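Local structure of aldehyde dehydrogenase (Staphylococcus aureus, 6K10) at residues I78-A81 / N87-K90; K38-A43 / P131-I136; K273-F278 / I325-L330. The protein oxidises 4,4'-diaponeurosporen-4-al to 4,4'-diaponeurosporenoic acid with NAD+, a step in the biosynthesis of the carotenoid staphyloxanthin. The protein carries 1 engineered substitution. All coordinates share one frame; numbering follows the deposited sequence.

Contact 1: I78-A81 / N87-K90; sequences IKIA and NWTK
Next to the apolar contact of W88 with A81, the hydroxyl OG1 of T89 is hydrogen-bonded to the backbone O of L85 one turn earlier. Between 78-81 and 87-90 themselves the contact is carbon against carbon. The indole of W88 runs back along its own helix because CG stands anti to the carbonyl carbon and beside the backbone N (chi1 -64°), which carries the six-membered ring toward A81, two turns earlier. There CZ3 of W88 meets CB of A81 at 3.7 Å, while CH2 of W88 lies 3.7 Å from CA of A81. The far end of the indole thus touches both the backbone and the methyl of A81. I80 adds a looser touch at the side, its CG2 lying 4.4 Å from CZ2 of W88. Neither A81 nor I80 sits squarely over the ring; both approach it obliquely. A81 also packs on I133 of helix 126-138. K425 of helix 425-430 also touches W88, and F428 of that helix packs on T89. The pairing of A81 with W88 is an i to i+7 contact within one helix, here at the C-terminal end of helix 63-89, where a tryptophan reaches back along the preceding turns.

Contact 2: K38-A43 / P131-I136; sequences KKLSKA and PLIGAI
L40 meets L132, I133 and I136 through aliphatic branches alone; no flat group lies between the segments, and the aromatic residues F165 and Y169 touch L40 and I136 from outside them. CD2 of L40 makes the nearest approach to all three residues, and CD1 also lies against L132. CG of L40 is anti to its backbone N (chi1 -173°), extending the side chain from helix 30-46 so that CD2 arrives among three residues of helix 126-138. The nearest of them is I136, whose CD1 lies 3.9 Å from CD2 of L40, the two side chains crossing at a slant. One turn earlier, CD2 of L132 stands 4.3 Å from the same L40 methyl, and CG1 of I133 approaches it equally closely. All four residues are buried. The segment axes run nearly antiparallel, at 155°; with the axes 11.9 Å apart, L40 meets the three residues between the helices and the interface is small. Around it, A43 touches L160 and T164 of helix 151-164, and K38 touches R82 of helix 63-89. Helix 126-138 connects the parallel, adjacent strands 104-118 and 141-145, a beta-alpha-beta crossover of the Rossmann-like coenzyme-binding domain, and helix 30-46 packs against that crossover helix.

Contact 3: K273-F278 / I325-L330; sequences KTLREF and IEPTLL
L275 and P327 carry most of this contact, both leucine methyls leaning on CB of the proline, with the side chains meeting at a slant. CD2 of L275 lies 4.0 Å from CB of P327, and CD1 of L275 is only slightly farther from that same atom. With CG anti to the carbonyl carbon (chi1 -70°), the leucine reaches from helix 264-279 to the turn and strand of 325-330, where CD1 also approaches CD2 of L329 at 4.4 Å. Beside this apolar pair, R276 and E326 lie across one another at about a right angle: NH1 of the arginine and OE1 of the glutamate are 4.1 Å apart, beyond salt-bridge range, with their planar groups turned 57° from one another.

Each charged group is positioned by another partner. NH2 of R276 is hydrogen-bonded to O of G280 just beyond the segment, and OE2 of E326 to ND1 of H317. The backbone around P327 is braced by T328, whose OG1 donates to O of E326 at 2.8 Å, coming from above the carbonyl plane, 44° out of it; the same OG1 is hydrogen-bonded to N of G316. Farther out, F244 of helix 232-244 packs on both L275 and P327, and F314 of strand 312-314 touches L275, R276 and L329. On the helix, CG2 of T274 rests 3.5 Å above the plane of the F278 ring, offset toward the rim, and F278 in turn packs on P451 of the second subunit. Strand 324-330 pairs in parallel with 348-354, so L275 packs helix 264-279 on the mixed sheet of what is, in this family, the catalytic domain.

Chemically, adhesion here rests on leucine and proline carbons, while the arginine and glutamate probably add no more than a weak, long-range attraction, their hydrogen bonds being directed elsewhere.

In the fold
Contacts 1 and 2 form one packed region, whereas contact 3 stands apart. The centres of contacts 1 and 2 are 12 Å apart, and contact 1 is nested in the loop that contact 2 closes. I133 joins them: its CD1 lies 3.5 Å from CG1 of I78, and its CG2 3.6 Å from CB of A81. I78 also reaches L40, so helices 30-46, 63-89 and 126-138 meet here. Contact 3 is centred 41 Å from contact 1 and 37 Å from contact 2, with nearest atoms about 26 Å away in either case, and lies on a mixed sheet across the chain's centre from contact 1. All three lie away from the predicted active-site positions, E217 and the engineered S251.

Contact 1: I78-A81 / N87-K90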
loop_
_atom_site.group_PDB
_atom_site.type_symbol
_atom_site.label_atom_id
_atom_site.label_comp_id
_atom_site.label_asym_id
_atom_site.label_seq_id
_atom_site.Cartn_x
_atom_site.Cartn_y
_atom_site.Cartn_z
ATOM N N ILE A 78 -17.496 9.733 10.919
ATOM C CA ILE A 78 -18.618 9.489 10.014
ATOM C C ILE A 78 -19.088 10.795 9.398
ATOM O O ILE A 78 -19.304 10.891 8.183
ATOM C CB ILE A 78 -19.773 8.788 10.754
ATOM C CG1 ILE A 78 -19.360 7.403 11.243
ATOM C CG2 ILE A 78 -21.000 8.690 9.851
ATOM C CD1 ILE A 78 -20.319 6.805 12.247
ATOM N N LYS A 79 -19.256 11.820 10.234
ATOM C CA LYS A 79 -19.687 13.128 9.755
ATOM C C LYS A 79 -18.762 13.653 8.662
ATOM O O LYS A 79 -19.223 14.124 7.618
ATOM C CB LYS A 79 -19.761 14.102 10.934
ATOM C CG LYS A 79 -20.210 15.505 10.590
ATOM C CD LYS A 79 -19.001 16.417 10.471
ATOM C CE LYS A 79 -19.392 17.873 10.317
ATOM N NZ LYS A 79 -18.451 18.812 10.988
ATOM N N ILE A 80 -17.448 13.570 8.884
ATOM C CA ILE A 80 -16.485 14.123 7.929
ATOM C C ILE A 80 -16.494 13.320 6.634
ATOM O O ILE A 80 -16.503 13.883 5.531
ATOM C CB ILE A 80 -15.076 14.171 8.552
ATOM C CG1 ILE A 80 -15.037 15.189 9.696
ATOM C CG2 ILE A 80 -14.017 14.478 7.490
ATOM C CD1 ILE A 80 -13.911 14.962 10.693
ATOM N N ALA A 81 -16.484 11.990 6.747
ATOM C CA ALA A 81 -16.513 11.145 5.557
ATOM C C ALA A 81 -17.768 11.389 4.725
ATOM O O ALA A 81 -17.701 11.460 3.492
ATOM C CB ALA A 81 -16.422 9.674 5.959
ATOM N N ASN A 87 -16.057 14.795 -2.656
ATOM C CA ASN A 87 -14.680 15.195 -2.927
ATOM C C ASN A 87 -13.766 13.980 -3.040
ATOM O O ASN A 87 -12.966 13.876 -3.980
ATOM C CB ASN A 87 -14.184 16.136 -1.829
ATOM C CG ASN A 87 -12.788 16.682 -2.104
ATOM O OD1 ASN A 87 -12.405 16.906 -3.251
ATOM N ND2 ASN A 87 -12.019 16.896 -1.037
ATOM N N TRP A 88 -13.881 13.045 -2.091
ATOM C CA TRP A 88 -12.980 11.894 -2.066
ATOM C C TRP A 88 -13.190 10.971 -3.259
ATOM O O TRP A 88 -12.220 10.447 -3.821
ATOM C CB TRP A 88 -13.157 11.095 -0.776
ATOM C CG TRP A 88 -12.786 11.814 0.484
ATOM C CD1 TRP A 88 -12.198 13.036 0.592
ATOM C CD2 TRP A 88 -12.950 11.329 1.826
ATOM N NE1 TRP A 88 -11.998 13.354 1.913
ATOM C CE2 TRP A 88 -12.450 12.321 2.692
ATOM C CE3 TRP A 88 -13.478 10.155 2.378
ATOM C CZ2 TRP A 88 -12.462 12.181 4.076
ATOM C CZ3 TRP A 88 -13.489 10.015 3.754
ATOM C CH2 TRP A 88 -12.983 11.024 4.588
ATOM N N THR A 89 -14.444 10.734 -3.642
ATOM C CA THR A 89 -14.755 9.696 -4.618
ATOM C C THR A 89 -14.764 10.181 -6.059
ATOM O O THR A 89 -14.674 9.350 -6.971
ATOM C CB THR A 89 -16.122 9.067 -4.316
ATOM O OG1 THR A 89 -17.147 10.060 -4.464
ATOM C CG2 THR A 89 -16.165 8.493 -2.907
ATOM N N LYS A 90 -14.861 11.488 -6.291
ATOM C CA LYS A 90 -15.052 11.972 -7.651
ATOM C C LYS A 90 -13.810 11.733 -8.501
ATOM O O LYS A 90 -12.679 11.920 -8.046
ATOM C CB LYS A 90 -15.450 13.458 -7.632
ATOM C CG LYS A 90 -14.317 14.469 -7.732
ATOM C CD LYS A 90 -14.848 15.886 -7.963
#

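Contact 2: K38-A43 / P131-I136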
loop_
_atom_site.group_PDB
_atom_site.type_symbol
_atom_site.label_atom_id
_atom_site.label_comp_id
_atom_site.label_asym_id
_atom_site.label_seq_id
_atom_site.Cartn_x
_atom_site.Cartn_y
_atom_site.Cartn_z
ATOM N N LYS A 38 -25.105 7.719 7.106
ATOM C CA LYS A 38 -26.153 8.288 7.951
ATOM C C LYS A 38 -26.722 7.237 8.891
ATOM O O LYS A 38 -26.849 7.467 10.099
ATOM C CB LYS A 38 -27.281 8.872 7.098
ATOM C CG LYS A 38 -26.866 9.921 6.101
ATOM N N LYS A 39 -27.090 6.078 8.342
ATOM C CA LYS A 39 -27.654 5.014 9.164
ATOM C C LYS A 39 -26.664 4.564 10.229
ATOM O O LYS A 39 -27.052 4.307 11.374
ATOM C CB LYS A 39 -28.075 3.841 8.278
ATOM C CG LYS A 39 -29.269 4.143 7.381
ATOM C CD LYS A 39 -29.352 3.157 6.228
ATOM C CE LYS A 39 -29.548 1.736 6.727
ATOM N NZ LYS A 39 -29.499 0.749 5.610
ATOM N N LEU A 40 -25.380 4.478 9.876
ATOM C CA LEU A 40 -24.360 4.110 10.854
ATOM C C LEU A 40 -24.305 5.117 11.996
ATOM O O LEU A 40 -24.227 4.740 13.172
ATOM C CB LEU A 40 -22.996 4.003 10.173
ATOM C CG LEU A 40 -21.858 3.464 11.042
ATOM C CD1 LEU A 40 -22.181 2.061 11.531
ATOM C CD2 LEU A 40 -20.542 3.483 10.281
ATOM N N SER A 41 -24.340 6.409 11.664
ATOM C CA SER A 41 -24.311 7.447 12.690
ATOM C C SER A 41 -25.549 7.385 13.574
ATOM O O SER A 41 -25.448 7.405 14.807
ATOM C CB SER A 41 -24.192 8.820 12.031
ATOM O OG SER A 41 -24.127 9.842 13.006
ATOM N N LYS A 42 -26.732 7.332 12.954
ATOM C CA LYS A 42 -27.974 7.197 13.710
ATOM C C LYS A 42 -27.939 5.970 14.608
ATOM O O LYS A 42 -28.410 6.004 15.751
ATOM C CB LYS A 42 -29.155 7.116 12.742
ATOM C CG LYS A 42 -30.391 6.437 13.310
ATOM C CD LYS A 42 -31.533 6.432 12.306
ATOM C CE LYS A 42 -32.539 5.334 12.618
ATOM N NZ LYS A 42 -33.634 5.291 11.610
ATOM N N ALA A 43 -27.364 4.881 14.106
ATOM C CA ALA A 43 -27.341 3.633 14.852
ATOM C C ALA A 43 -26.435 3.728 16.078
ATOM O O ALA A 43 -26.794 3.244 17.159
ATOM C CB ALA A 43 -26.906 2.513 13.912
ATOM N N PRO A 131 -12.018 1.756 10.578
ATOM C CA PRO A 131 -11.856 1.069 9.282
ATOM C C PRO A 131 -13.157 0.936 8.514
ATOM O O PRO A 131 -13.171 1.137 7.291
ATOM C CB PRO A 131 -11.280 -0.303 9.666
ATOM C CG PRO A 131 -10.763 -0.152 11.029
ATOM C CD PRO A 131 -11.573 0.909 11.699
ATOM N N LEU A 132 -14.258 0.619 9.202
ATOM C CA LEU A 132 -15.531 0.410 8.516
ATOM C C LEU A 132 -15.974 1.657 7.761
ATOM O O LEU A 132 -16.476 1.562 6.632
ATOM C CB LEU A 132 -16.607 -0.004 9.518
ATOM C CG LEU A 132 -17.959 -0.349 8.891
ATOM C CD1 LEU A 132 -17.848 -1.614 8.049
ATOM C CD2 LEU A 132 -19.047 -0.490 9.946
ATOM N N ILE A 133 -15.811 2.832 8.374
ATOM C CA ILE A 133 -16.150 4.082 7.698
ATOM C C ILE A 133 -15.430 4.166 6.360
ATOM O O ILE A 133 -16.029 4.482 5.327
ATOM C CB ILE A 133 -15.809 5.289 8.590
ATOM C CG1 ILE A 133 -16.673 5.294 9.849
ATOM C CG2 ILE A 133 -16.006 6.577 7.820
ATOM C CD1 ILE A 133 -16.114 6.167 10.950
ATOM N N GLY A 134 -14.128 3.873 6.363
ATOM C CA GLY A 134 -13.380 3.881 5.116
ATOM C C GLY A 134 -13.908 2.865 4.123
ATOM O O GLY A 134 -14.076 3.164 2.939
ATOM N N ALA A 135 -14.187 1.648 4.597
ATOM C CA ALA A 135 -14.712 0.610 3.715
ATOM C C ALA A 135 -16.059 1.016 3.132
ATOM O O ALA A 135 -16.309 0.835 1.935
ATOM C CB ALA A 135 -14.829 -0.712 4.473
ATOM N N ILE A 136 -16.944 1.565 3.968
ATOM C CA ILE A 136 -18.247 2.023 3.487
ATOM C C ILE A 136 -18.071 3.131 2.460
ATOM O O ILE A 136 -18.612 3.065 1.349
ATOM C CB ILE A 136 -19.122 2.496 4.662
ATOM C CG1 ILE A 136 -19.592 1.312 5.506
ATOM C CG2 ILE A 136 -20.313 3.294 4.145
ATOM C CD1 ILE A 136 -20.314 1.729 6.773
#

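Contact 3: K273-F278 / I325-L330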
loop_
_atom_site.group_PDB
_atom_site.type_symbol
_atom_site.label_atom_id
_atom_site.label_comp_id
_atom_site.label_asym_id
_atom_site.label_seq_id
_atom_site.Cartn_x
_atom_site.Cartn_y
_atom_site.Cartn_z
ATOM N N LYS A 273 4.205 12.740 41.079
ATOM C CA LYS A 273 3.341 13.864 41.424
ATOM C C LYS A 273 2.160 13.969 40.468
ATOM O O LYS A 273 1.024 14.208 40.895
ATOM C CB LYS A 273 4.150 15.160 41.413
ATOM C CG LYS A 273 3.311 16.410 41.570
ATOM C CD LYS A 273 4.172 17.653 41.467
ATOM C CE LYS A 273 4.306 18.351 42.805
ATOM N NZ LYS A 273 4.997 19.663 42.665
ATOM N N THR A 274 2.412 13.800 39.170
ATOM C CA THR A 274 1.348 13.895 38.174
ATOM C C THR A 274 0.303 12.806 38.384
ATOM O O THR A 274 -0.905 13.057 38.289
ATOM C CB THR A 274 1.947 13.803 36.771
ATOM O OG1 THR A 274 2.690 14.993 36.485
ATOM C CG2 THR A 274 0.855 13.621 35.726
ATOM N N LEU A 275 0.755 11.584 38.671
ATOM C CA LEU A 275 -0.177 10.485 38.903
ATOM C C LEU A 275 -1.083 10.767 40.096
ATOM O O LEU A 275 -2.275 10.443 40.069
ATOM C CB LEU A 275 0.598 9.183 39.099
ATOM C CG LEU A 275 1.271 8.662 37.830
ATOM C CD1 LEU A 275 2.248 7.537 38.137
ATOM C CD2 LEU A 275 0.214 8.206 36.837
ATOM N N ARG A 276 -0.538 11.383 41.148
ATOM C CA ARG A 276 -1.372 11.777 42.280
ATOM C C ARG A 276 -2.348 12.881 41.887
ATOM O O ARG A 276 -3.503 12.884 42.332
ATOM C CB ARG A 276 -0.494 12.222 43.450
ATOM C CG ARG A 276 0.331 11.100 44.062
ATOM C CD ARG A 276 -0.535 9.899 44.402
ATOM N NE ARG A 276 0.259 8.774 44.889
ATOM C CZ ARG A 276 -0.203 7.536 45.018
ATOM N NH1 ARG A 276 0.591 6.574 45.468
ATOM N NH2 ARG A 276 -1.457 7.257 44.691
ATOM N N GLU A 277 -1.904 13.827 41.055
ATOM C CA GLU A 277 -2.807 14.858 40.554
ATOM C C GLU A 277 -3.913 14.253 39.700
ATOM O O GLU A 277 -5.075 14.669 39.785
ATOM C CB GLU A 277 -2.022 15.893 39.748
ATOM C CG GLU A 277 -1.106 16.772 40.577
ATOM C CD GLU A 277 -0.131 17.561 39.724
ATOM O OE1 GLU A 277 0.033 17.218 38.533
ATOM O OE2 GLU A 277 0.469 18.524 40.242
ATOM N N PHE A 278 -3.562 13.272 38.865
ATOM C CA PHE A 278 -4.540 12.631 37.989
ATOM C C PHE A 278 -5.556 11.830 38.790
ATOM O O PHE A 278 -6.770 11.989 38.615
ATOM C CB PHE A 278 -3.837 11.693 37.006
ATOM C CG PHE A 278 -3.223 12.377 35.819
ATOM C CD1 PHE A 278 -3.006 13.742 35.806
ATOM C CD2 PHE A 278 -2.847 11.631 34.712
ATOM C CE1 PHE A 278 -2.433 14.354 34.705
ATOM C CE2 PHE A 278 -2.272 12.235 33.611
ATOM C CZ PHE A 278 -2.064 13.597 33.608
ATOM N N ILE A 325 -4.738 -2.982 38.140
ATOM C CA ILE A 325 -3.300 -2.830 38.315
ATOM C C ILE A 325 -2.996 -1.345 38.433
ATOM O O ILE A 325 -3.346 -0.562 37.542
ATOM C CB ILE A 325 -2.499 -3.466 37.171
ATOM C CG1 ILE A 325 -2.739 -4.974 37.161
ATOM C CG2 ILE A 325 -1.015 -3.163 37.329
ATOM C CD1 ILE A 325 -1.899 -5.715 36.189
ATOM N N GLU A 326 -2.359 -0.965 39.534
ATOM C CA GLU A 326 -2.041 0.426 39.801
ATOM C C GLU A 326 -0.986 0.935 38.819
ATOM O O GLU A 326 -0.121 0.173 38.379
ATOM C CB GLU A 326 -1.531 0.564 41.234
ATOM C CG GLU A 326 -1.337 1.983 41.726
ATOM C CD GLU A 326 -0.738 2.030 43.118
ATOM O OE1 GLU A 326 -0.824 3.092 43.768
ATOM O OE2 GLU A 326 -0.180 1.005 43.562
ATOM N N PRO A 327 -1.049 2.214 38.443
ATOM C CA PRO A 327 0.059 2.811 37.691
ATOM C C PRO A 327 1.378 2.591 38.414
ATOM O O PRO A 327 1.519 2.908 39.597
ATOM C CB PRO A 327 -0.320 4.293 37.634
ATOM C CG PRO A 327 -1.801 4.275 37.623
ATOM C CD PRO A 327 -2.201 3.129 38.530
ATOM N N THR A 328 2.348 2.034 37.695
ATOM C CA THR A 328 3.589 1.571 38.298
ATOM C C THR A 328 4.780 2.101 37.518
ATOM O O THR A 328 4.823 1.987 36.289
ATOM C CB THR A 328 3.632 0.040 38.342
ATOM O OG1 THR A 328 2.483 -0.450 39.044
ATOM C CG2 THR A 328 4.893 -0.439 39.041
ATOM N N LEU A 329 5.744 2.672 38.235
ATOM C CA LEU A 329 7.003 3.126 37.662
ATOM C C LEU A 329 8.127 2.210 38.126
ATOM O O LEU A 329 8.155 1.790 39.287
ATOM C CB LEU A 329 7.311 4.569 38.073
ATOM C CG LEU A 329 6.234 5.627 37.825
ATOM C CD1 LEU A 329 6.725 7.001 38.266
ATOM C CD2 LEU A 329 5.816 5.649 36.366
ATOM N N LEU A 330 9.055 1.906 37.221
ATOM C CA LEU A 330 10.212 1.074 37.524
ATOM C C LEU A 330 11.493 1.846 37.244
ATOM O O LEU A 330 11.595 2.549 36.235
ATOM C CB LEU A 330 10.212 -0.212 36.700
ATOM C CG LEU A 330 8.967 -1.093 36.703
ATOM C CD1 LEU A 330 9.148 -2.216 35.697
ATOM C CD2 LEU A 330 8.693 -1.643 38.093
#